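PDB 4QNY: mitogen activated protein kinase, putative from Leishmania donovani, which probably transfers the gamma-phosphate of ATP to serine or threonine residues of its substrates, as mitogen-activated protein kinases do. Local coordinates for residues V146-I151 with C167-A172; L196-K201 with N233-I238. All coordinates share one frame; numbering follows the deposited sequence.

Contact 1 of 2, residues V146-I151 with C167-A172; sequences VIHRDI and CDFGLA. With MG (magnesium ion), chain C; ANP (phosphoaminophosphonic acid-adenylate ester), chain D.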
ATOM      1  N   VAL A 146      -9.485  -6.422  -7.202  1.00 19.42           N
ATOM      2  CA  VAL A 146      -8.065  -6.339  -6.885  1.00 22.35           C
ATOM      3  C   VAL A 146      -7.821  -6.099  -5.397  1.00 28.70           C
ATOM      4  O   VAL A 146      -8.499  -5.288  -4.767  1.00 37.37           O
ATOM      5  CB  VAL A 146      -7.379  -5.216  -7.694  1.00 20.12           C
ATOM      6  CG1 VAL A 146      -5.878  -5.219  -7.448  1.00 18.39           C
ATOM      7  CG2 VAL A 146      -7.678  -5.369  -9.178  1.00 24.36           C
ATOM      8  N   ILE A 147      -6.851  -6.819  -4.843  1.00 19.57           N
ATOM      9  CA  ILE A 147      -6.413  -6.610  -3.469  1.00 19.95           C
ATOM     10  C   ILE A 147      -5.047  -5.930  -3.476  1.00 28.44           C
ATOM     11  O   ILE A 147      -4.142  -6.360  -4.188  1.00 29.86           O
ATOM     12  CB  ILE A 147      -6.334  -7.938  -2.691  1.00 15.30           C
ATOM     13  CG1 ILE A 147      -7.714  -8.595  -2.623  1.00 17.90           C
ATOM     14  CG2 ILE A 147      -5.779  -7.712  -1.292  1.00 25.26           C
ATOM     15  CD1 ILE A 147      -7.704  -9.977  -2.009  1.00 21.45           C
ATOM     16  N   HIS A 148      -4.902  -4.868  -2.690  1.00 31.67           N
ATOM     17  CA  HIS A 148      -3.670  -4.083  -2.691  1.00 32.57           C
ATOM     18  C   HIS A 148      -2.491  -4.852  -2.097  1.00 14.51           C
ATOM     19  O   HIS A 148      -1.389  -4.818  -2.650  1.00 19.73           O
ATOM     20  CB  HIS A 148      -3.870  -2.772  -1.931  1.00 27.94           C
ATOM     21  CG  HIS A 148      -2.759  -1.789  -2.132  1.00 25.89           C
ATOM     22  ND1 HIS A 148      -1.616  -1.790  -1.364  1.00 28.79           N
ATOM     23  CD2 HIS A 148      -2.614  -0.779  -3.022  1.00 21.27           C
ATOM     24  CE1 HIS A 148      -0.816  -0.819  -1.767  1.00 23.60           C
ATOM     25  NE2 HIS A 148      -1.398  -0.190  -2.773  1.00 19.56           N
ATOM     26  N   ARG A 149      -2.727  -5.508  -0.960  1.00 21.83           N
ATOM     27  CA  ARG A 149      -1.758  -6.406  -0.319  1.00 20.62           C
ATOM     28  C   ARG A 149      -0.569  -5.658   0.315  1.00 22.78           C
ATOM     29  O   ARG A 149       0.162  -6.217   1.133  1.00 27.77           O
ATOM     30  CB  ARG A 149      -1.284  -7.462  -1.341  1.00 25.89           C
ATOM     31  CG  ARG A 149      -0.089  -8.324  -0.946  1.00 35.32           C
ATOM     32  CD  ARG A 149      -0.341  -9.146   0.308  1.00 32.10           C
ATOM     33  NE  ARG A 149       0.907  -9.377   1.027  1.00 41.90           N
ATOM     34  CZ  ARG A 149       1.589 -10.517   1.004  1.00 52.46           C
ATOM     35  NH1 ARG A 149       2.719 -10.623   1.687  1.00 53.07           N
ATOM     36  NH2 ARG A 149       1.141 -11.551   0.303  1.00 56.27           N
ATOM     37  N   ASP A 150      -0.398  -4.383  -0.016  1.00 16.47           N
ATOM     38  CA  ASP A 150       0.714  -3.621   0.548  1.00 19.69           C
ATOM     39  C   ASP A 150       0.278  -2.266   1.109  1.00 16.95           C
ATOM     40  O   ASP A 150       0.873  -1.236   0.794  1.00 19.63           O
ATOM     41  CB  ASP A 150       1.807  -3.423  -0.508  1.00 23.86           C
ATOM     42  CG  ASP A 150       3.171  -3.161   0.106  1.00 28.64           C
ATOM     43  OD1 ASP A 150       3.382  -3.536   1.279  1.00 26.73           O
ATOM     44  OD2 ASP A 150       4.037  -2.583  -0.587  1.00 30.94           O
ATOM     45  N   ILE A 151      -0.755  -2.273   1.949  1.00 13.44           N
ATOM     46  CA  ILE A 151      -1.237  -1.043   2.572  1.00 13.53           C
ATOM     47  C   ILE A 151      -0.370  -0.657   3.769  1.00 13.47           C
ATOM     48  O   ILE A 151      -0.484  -1.235   4.850  1.00 18.08           O
ATOM     49  CB  ILE A 151      -2.707  -1.173   3.021  1.00 23.82           C
ATOM     50  CG1 ILE A 151      -3.615  -1.361   1.804  1.00 20.64           C
ATOM     51  CG2 ILE A 151      -3.145   0.063   3.798  1.00 13.58           C
ATOM     52  CD1 ILE A 151      -3.649  -0.162   0.880  1.00 14.23           C
ATOM     53  N   CYS A 167      -0.786   4.518  -3.471  1.00 24.62           N
ATOM     54  CA  CYS A 167       0.177   4.149  -4.503  1.00 34.54           C
ATOM     55  C   CYS A 167       0.756   2.754  -4.274  1.00 37.59           C
ATOM     56  O   CYS A 167       0.331   2.035  -3.367  1.00 17.23           O
ATOM     57  CB  CYS A 167       1.312   5.175  -4.567  1.00 30.48           C
ATOM     58  SG  CYS A 167       2.425   5.163  -3.141  1.00 17.57           S
ATOM     59  N   ASP A 168       1.720   2.390  -5.118  1.00 33.70           N
ATOM     60  CA  ASP A 168       2.459   1.129  -5.017  1.00 17.20           C
ATOM     61  C   ASP A 168       1.562  -0.102  -5.167  1.00 16.89           C
ATOM     62  O   ASP A 168       1.217  -0.758  -4.184  1.00 16.17           O
ATOM     63  CB  ASP A 168       3.220   1.062  -3.688  1.00 16.61           C
ATOM     64  CG  ASP A 168       4.336   0.031  -3.701  1.00 21.98           C
ATOM     65  OD1 ASP A 168       4.317  -0.869  -4.567  1.00 27.53           O
ATOM     66  OD2 ASP A 168       5.237   0.120  -2.840  1.00 16.43           O
ATOM     67  N   PHE A 169       1.203  -0.415  -6.408  1.00 17.54           N
ATOM     68  CA  PHE A 169       0.450  -1.629  -6.706  1.00 17.47           C
ATOM     69  C   PHE A 169       1.392  -2.753  -7.126  1.00 19.83           C
ATOM     70  O   PHE A 169       1.052  -3.575  -7.975  1.00 25.30           O
ATOM     71  CB  PHE A 169      -0.583  -1.368  -7.804  1.00 26.79           C
ATOM     72  CG  PHE A 169      -1.675  -0.419  -7.399  1.00 28.88           C
ATOM     73  CD1 PHE A 169      -2.829  -0.889  -6.795  1.00 36.42           C
ATOM     74  CD2 PHE A 169      -1.549   0.941  -7.624  1.00 29.28           C
ATOM     75  CE1 PHE A 169      -3.837  -0.020  -6.420  1.00 31.03           C
ATOM     76  CE2 PHE A 169      -2.553   1.816  -7.252  1.00 37.08           C
ATOM     77  CZ  PHE A 169      -3.699   1.334  -6.649  1.00 33.89           C
ATOM     78  N   GLY A 170       2.577  -2.784  -6.523  1.00 17.29           N
ATOM     79  CA  GLY A 170       3.604  -3.742  -6.890  1.00 33.26           C
ATOM     80  C   GLY A 170       3.374  -5.149  -6.370  1.00 17.01           C
ATOM     81  O   GLY A 170       3.971  -6.104  -6.866  1.00 25.00           O
ATOM     82  N   LEU A 171       2.512  -5.282  -5.368  1.00 20.96           N
ATOM     83  CA  LEU A 171       2.213  -6.589  -4.793  1.00 22.25           C
ATOM     84  C   LEU A 171       0.727  -6.913  -4.877  1.00 22.20           C
ATOM     85  O   LEU A 171       0.240  -7.802  -4.179  1.00 35.18           O
ATOM     86  CB  LEU A 171       2.673  -6.655  -3.335  1.00 27.56           C
ATOM     87  CG  LEU A 171       4.170  -6.836  -3.081  1.00 32.95           C
ATOM     88  CD1 LEU A 171       4.455  -6.843  -1.586  1.00 29.58           C
ATOM     89  CD2 LEU A 171       4.668  -8.117  -3.728  1.00 38.06           C
ATOM     90  N   ALA A 172       0.014  -6.193  -5.736  1.00 24.87           N
ATOM     91  CA  ALA A 172      -1.431  -6.348  -5.852  1.00 24.32           C
ATOM     92  C   ALA A 172      -1.822  -7.747  -6.318  1.00 33.55           C
ATOM     93  O   ALA A 172      -1.136  -8.356  -7.142  1.00 36.87           O
ATOM     94  CB  ALA A 172      -1.999  -5.301  -6.790  1.00 27.95           C
TER
HETATM   95 MG    MG C 401       6.059   1.608  -1.538  1.00 16.03          MG
HETATM   96  PG  ANP D 402       7.672  -1.091  -5.822  1.00113.16           P
HETATM   97  O1G ANP D 402       8.734  -0.344  -6.565  1.00112.11           O
HETATM   98  O2G ANP D 402       6.345  -1.083  -6.674  1.00 39.62           O
HETATM   99  O3G ANP D 402       8.135  -2.591  -5.619  1.00 61.08           O
HETATM  100  PB  ANP D 402       8.269   0.999  -4.002  1.00 24.36           P
HETATM  101  O1B ANP D 402       9.713   0.764  -4.304  1.00 41.58           O
HETATM  102  O2B ANP D 402       8.130   1.362  -2.495  1.00 13.73           O
HETATM  103  N3B ANP D 402       7.370  -0.390  -4.305  1.00 33.02           N
HETATM  104  PA  ANP D 402       6.695   3.251  -4.366  1.00 22.80           P
HETATM  105  O1A ANP D 402       6.077   2.849  -3.081  1.00 20.43           O
HETATM  106  O2A ANP D 402       5.673   3.436  -5.491  1.00 21.54           O
HETATM  107  O3A ANP D 402       7.745   2.169  -4.895  1.00 30.52           O
HETATM  108  O5' ANP D 402       7.512   4.586  -4.117  1.00 25.62           O
HETATM  109  C5' ANP D 402       8.442   4.721  -3.023  1.00 26.91           C
HETATM  110  C4' ANP D 402       8.252   6.072  -2.379  1.00 21.07           C
HETATM  111  O4' ANP D 402       8.298   7.105  -3.385  1.00 22.84           O
HETATM  112  C3' ANP D 402       6.920   6.284  -1.675  1.00 20.08           C
HETATM  113  O3' ANP D 402       6.950   5.757  -0.353  1.00 25.61           O
HETATM  114  C2' ANP D 402       6.789   7.807  -1.682  1.00 25.53           C
HETATM  115  O2' ANP D 402       7.485   8.400  -0.590  1.00 21.23           O
HETATM  116  C1' ANP D 402       7.458   8.183  -3.011  1.00 28.79           C
HETATM  117  N9  ANP D 402       6.512   8.428  -4.095  1.00 26.50           N
HETATM  118  C8  ANP D 402       5.986   7.506  -4.957  1.00 18.58           C
HETATM  119  N7  ANP D 402       5.150   8.005  -5.840  1.00 16.66           N
HETATM  120  C5  ANP D 402       5.129   9.355  -5.527  1.00 11.82           C
HETATM  121  C6  ANP D 402       4.432  10.446  -6.094  1.00 15.93           C
HETATM  122  N6  ANP D 402       3.596  10.337  -7.128  1.00 21.42           N
HETATM  123  N1  ANP D 402       4.632  11.667  -5.549  1.00 18.56           N
HETATM  124  C2  ANP D 402       5.467  11.781  -4.512  1.00 15.93           C
HETATM  125  N3  ANP D 402       6.175  10.830  -3.897  1.00 21.21           N
HETATM  126  C4  ANP D 402       5.958   9.635  -4.457  1.00 21.29           C
HETATM  127  O   HOH W   1       0.737  -3.605  -4.052  1.00 17.74           O
HETATM  128  O   HOH W   2       6.975   2.970  -0.303  1.00 29.32           O
HETATM  129  O   HOH W   3       6.389   0.189  -0.192  1.00  4.12           O
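The imidazole of His148 meets the phenyl ring of Phe169 edge to face: its edge points at one face of Phe169, the planes standing at 63°, with CD2 of His148 3.7 Å from CE1 of Phe169. CD1 of Ile151 lies over one face of the imidazole and water 1 over the opposite one, both toward the rim, while the Cys167 carbonyl sits at the edge. There NE2 of His148 donates to O of Cys167 (2.9 Å); the acceptor lies almost in the ring plane, but the donor stands above the carbonyl plane. ND1 in turn accepts a bond from the backbone N of Asp150, so both ring nitrogens are engaged and the ring's rotation is fixed. With CG anti to the backbone N (chi1 -168°), the ring is carried back to the 167-172 segment although its CB points away from it.

Here lie two kinase signatures, the HRD catalytic loop and the DFG motif. Water 1 joins them, donating to O of His148 and of Asp168 and accepting from N of Leu171. OD2 of Asp168 binds the magnesium at 2.1 Å, Asn155 completing the protein ligands, and OD1 accepts from N of Gly170 (3.2 Å) in an Asx turn. Gly170, with no side chain, leaves room for O2G of the nucleotide's gamma-phosphate.

The carboxylates of Asp150 and Asp168 approach to 3.7 Å between their OD2 atoms, planes 82° apart; that of Asp150 thus lies beside the metal-bound one, as expected of the HRD aspartate at the nucleotide site of a kinase.

Contact 2 of 2, residues L196-K201 with N233-I238; sequences LVMEDK and NQLDKI
Val197 drives its two methyl groups against the side of helix 231-242, and here the packing is closest. CG1, anti to the backbone N (chi1 179°), reaches the backbone N of Leu235 at 3.7 Å and lies 3.8 Å from CB of Leu235. CG2 instead meets the aliphatic part of Gln234, 3.7 Å from its CG, the two side chains crossing at about a right angle. A short branched residue suits this place because its two methyls can touch successive residues of the opposing helix. Gln234 gives only its methylene groups to the contact: its bend at chi2 carries the amide onward, where NE2 donates to O of Phe226.

Helix 194-197, which begins within the kinase APE motif, ends here in a Schellman motif. Glu199, with positive phi, sends its N back to O of Leu196 (3.0 Å), and Asp200 N bonds to O of Glu195.

Just past the helix, Met198 lays CG 3.8 Å from CD1 of Leu235, and its long unbranched side chain also touches Ala258 and Leu262 of helix 256-264. Ile238 is looser, its CD1 4.3 Å from CG2 of Val197. Toward solvent the segments part: exposed Glu199 turns to OG of Ser255, while Asp236 bonds to Tyr261.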
ATOM      1  N   LEU A 196      -2.398 -13.647   7.164  1.00 16.50           N
ATOM      2  CA  LEU A 196      -1.168 -13.770   6.391  1.00 15.41           C
ATOM      3  C   LEU A 196      -0.059 -14.334   7.268  1.00 19.41           C
ATOM      4  O   LEU A 196       0.631 -15.279   6.889  1.00 21.06           O
ATOM      5  CB  LEU A 196      -0.744 -12.417   5.814  1.00 22.04           C
ATOM      6  CG  LEU A 196      -1.642 -11.794   4.745  1.00 28.63           C
ATOM      7  CD1 LEU A 196      -1.071 -10.462   4.280  1.00 20.57           C
ATOM      8  CD2 LEU A 196      -1.810 -12.746   3.576  1.00 12.66           C
ATOM      9  N   VAL A 197       0.092 -13.740   8.448  1.00 19.39           N
ATOM     10  CA  VAL A 197       1.114 -14.135   9.411  1.00 13.78           C
ATOM     11  C   VAL A 197       0.993 -15.607   9.796  1.00 21.07           C
ATOM     12  O   VAL A 197       1.996 -16.297   9.990  1.00 13.47           O
ATOM     13  CB  VAL A 197       1.033 -13.263  10.683  1.00 17.29           C
ATOM     14  CG1 VAL A 197       2.075 -13.690  11.704  1.00 13.51           C
ATOM     15  CG2 VAL A 197       1.201 -11.793  10.327  1.00 24.55           C
ATOM     16  N   MET A 198      -0.242 -16.091   9.889  1.00 13.07           N
ATOM     17  CA  MET A 198      -0.486 -17.470  10.294  1.00 23.75           C
ATOM     18  C   MET A 198      -0.575 -18.415   9.098  1.00 20.93           C
ATOM     19  O   MET A 198      -1.077 -19.532   9.215  1.00 19.74           O
ATOM     20  CB  MET A 198      -1.755 -17.553  11.137  1.00 13.45           C
ATOM     21  CG  MET A 198      -1.615 -16.894  12.495  1.00 21.80           C
ATOM     22  SD  MET A 198      -3.072 -17.089  13.531  1.00 18.81           S
ATOM     23  CE  MET A 198      -3.086 -18.861  13.792  1.00 17.70           C
ATOM     24  N   GLU A 199      -0.085 -17.948   7.952  1.00 26.77           N
ATOM     25  CA  GLU A 199       0.114 -18.783   6.767  1.00 24.80           C
ATOM     26  C   GLU A 199      -1.172 -19.343   6.165  1.00 28.12           C
ATOM     27  O   GLU A 199      -1.185 -20.467   5.662  1.00 26.47           O
ATOM     28  CB  GLU A 199       1.060 -19.942   7.093  1.00 27.18           C
ATOM     29  CG  GLU A 199       2.375 -19.522   7.721  1.00 26.29           C
ATOM     30  CD  GLU A 199       3.143 -20.697   8.288  1.00 21.70           C
ATOM     31  OE1 GLU A 199       2.523 -21.758   8.513  1.00 20.05           O
ATOM     32  OE2 GLU A 199       4.364 -20.560   8.511  1.00 28.58           O
ATOM     33  N   ASP A 200      -2.251 -18.570   6.209  1.00 29.76           N
ATOM     34  CA  ASP A 200      -3.457 -18.949   5.484  1.00 36.75           C
ATOM     35  C   ASP A 200      -3.247 -18.695   3.998  1.00 50.11           C
ATOM     36  O   ASP A 200      -3.055 -17.555   3.576  1.00 39.30           O
ATOM     37  CB  ASP A 200      -4.678 -18.189   6.002  1.00 39.49           C
ATOM     38  CG  ASP A 200      -5.611 -19.072   6.804  1.00 57.23           C
ATOM     39  OD1 ASP A 200      -5.165 -20.149   7.248  1.00 72.01           O
ATOM     40  OD2 ASP A 200      -6.785 -18.690   6.997  1.00 53.34           O
ATOM     41  N   LYS A 201      -3.267 -19.769   3.214  1.00 61.57           N
ATOM     42  CA  LYS A 201      -2.976 -19.691   1.787  1.00 65.25           C
ATOM     43  C   LYS A 201      -3.949 -18.773   1.055  1.00 61.35           C
ATOM     44  O   LYS A 201      -3.535 -17.933   0.257  1.00 61.94           O
ATOM     45  CB  LYS A 201      -3.005 -21.088   1.160  1.00 67.86           C
ATOM     46  N   ASN A 233       7.217 -13.895  15.663  1.00 20.50           N
ATOM     47  CA  ASN A 233       7.287 -12.713  16.511  1.00 23.17           C
ATOM     48  C   ASN A 233       6.231 -11.680  16.130  1.00 31.16           C
ATOM     49  O   ASN A 233       5.746 -10.933  16.981  1.00 28.16           O
ATOM     50  CB  ASN A 233       8.682 -12.089  16.444  1.00 24.38           C
ATOM     51  CG  ASN A 233       8.863 -10.958  17.439  1.00 32.14           C
ATOM     52  OD1 ASN A 233       9.151  -9.823  17.060  1.00 34.03           O
ATOM     53  ND2 ASN A 233       8.687 -11.263  18.719  1.00 32.72           N
ATOM     54  N   GLN A 234       5.876 -11.643  14.849  1.00 26.66           N
ATOM     55  CA  GLN A 234       4.828 -10.748  14.372  1.00 22.10           C
ATOM     56  C   GLN A 234       3.482 -11.145  14.970  1.00 24.03           C
ATOM     57  O   GLN A 234       2.700 -10.289  15.384  1.00 20.72           O
ATOM     58  CB  GLN A 234       4.756 -10.761  12.843  1.00 14.51           C
ATOM     59  CG  GLN A 234       3.691  -9.846  12.255  1.00 13.95           C
ATOM     60  CD  GLN A 234       3.982  -8.377  12.495  1.00 25.76           C
ATOM     61  OE1 GLN A 234       5.139  -7.966  12.581  1.00 20.11           O
ATOM     62  NE2 GLN A 234       2.928  -7.577  12.606  1.00 28.04           N
ATOM     63  N   LEU A 235       3.224 -12.448  15.018  1.00 14.92           N
ATOM     64  CA  LEU A 235       1.995 -12.961  15.611  1.00 20.53           C
ATOM     65  C   LEU A 235       1.948 -12.656  17.103  1.00 17.41           C
ATOM     66  O   LEU A 235       0.895 -12.317  17.642  1.00 19.59           O
ATOM     67  CB  LEU A 235       1.867 -14.468  15.377  1.00 17.81           C
ATOM     68  CG  LEU A 235       0.596 -15.114  15.933  1.00 16.43           C
ATOM     69  CD1 LEU A 235      -0.640 -14.527  15.268  1.00 20.37           C
ATOM     70  CD2 LEU A 235       0.633 -16.625  15.764  1.00 15.06           C
ATOM     71  N   ASP A 236       3.095 -12.775  17.764  1.00 16.34           N
ATOM     72  CA  ASP A 236       3.193 -12.471  19.187  1.00 19.64           C
ATOM     73  C   ASP A 236       2.864 -11.007  19.458  1.00 28.21           C
ATOM     74  O   ASP A 236       2.134 -10.692  20.396  1.00 22.43           O
ATOM     75  CB  ASP A 236       4.591 -12.804  19.715  1.00 19.81           C
ATOM     76  CG  ASP A 236       4.836 -14.298  19.819  1.00 26.54           C
ATOM     77  OD1 ASP A 236       3.875 -15.043  20.107  1.00 29.11           O
ATOM     78  OD2 ASP A 236       5.990 -14.728  19.617  1.00 32.77           O
ATOM     79  N   LYS A 237       3.401 -10.118  18.626  1.00 23.93           N
ATOM     80  CA  LYS A 237       3.181  -8.683  18.778  1.00 17.57           C
ATOM     81  C   LYS A 237       1.719  -8.308  18.560  1.00 20.44           C
ATOM     82  O   LYS A 237       1.192  -7.417  19.225  1.00 23.23           O
ATOM     83  CB  LYS A 237       4.071  -7.899  17.812  1.00 16.80           C
ATOM     84  CG  LYS A 237       5.544  -7.906  18.180  1.00 17.65           C
ATOM     85  CD  LYS A 237       5.791  -7.129  19.462  1.00 18.73           C
ATOM     86  CE  LYS A 237       7.239  -7.245  19.909  1.00 34.75           C
ATOM     87  NZ  LYS A 237       8.188  -6.813  18.846  1.00 40.60           N
ATOM     88  N   ILE A 238       1.072  -8.990  17.620  1.00 15.65           N
ATOM     89  CA  ILE A 238      -0.337  -8.746  17.335  1.00 23.08           C
ATOM     90  C   ILE A 238      -1.218  -9.221  18.488  1.00 28.84           C
ATOM     91  O   ILE A 238      -2.081  -8.483  18.966  1.00 33.12           O
ATOM     92  CB  ILE A 238      -0.776  -9.442  16.030  1.00 22.71           C
ATOM     93  CG1 ILE A 238      -0.080  -8.800  14.827  1.00 14.94           C
ATOM     94  CG2 ILE A 238      -2.286  -9.369  15.863  1.00 16.43           C
ATOM     95  CD1 ILE A 238      -0.408  -9.460  13.507  1.00 13.43           C
TER

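Contact 1 lies near the centre of the chain, at the nucleotide site, whereas the centre of contact 2 is about 18 Å from the centre of the chain, though its touching residues are buried too. The two share no segment and follow in series along the chain. Their chemistry follows their place: contact 1 joins a short strand and the loop after it to the loop of 167-172 through polar backbone groups, a histidine, a water and a metal-bound carboxylate, while contact 2 joins a short helix end to a longer helix by aliphatic and thioether packing. They meet where NE of Arg149 packs 4.0 Å from CD1 of Leu196. Helix 206-219 also lies beside both: Asp208 binds the backbone of His148, and Trp210 touches Ile238.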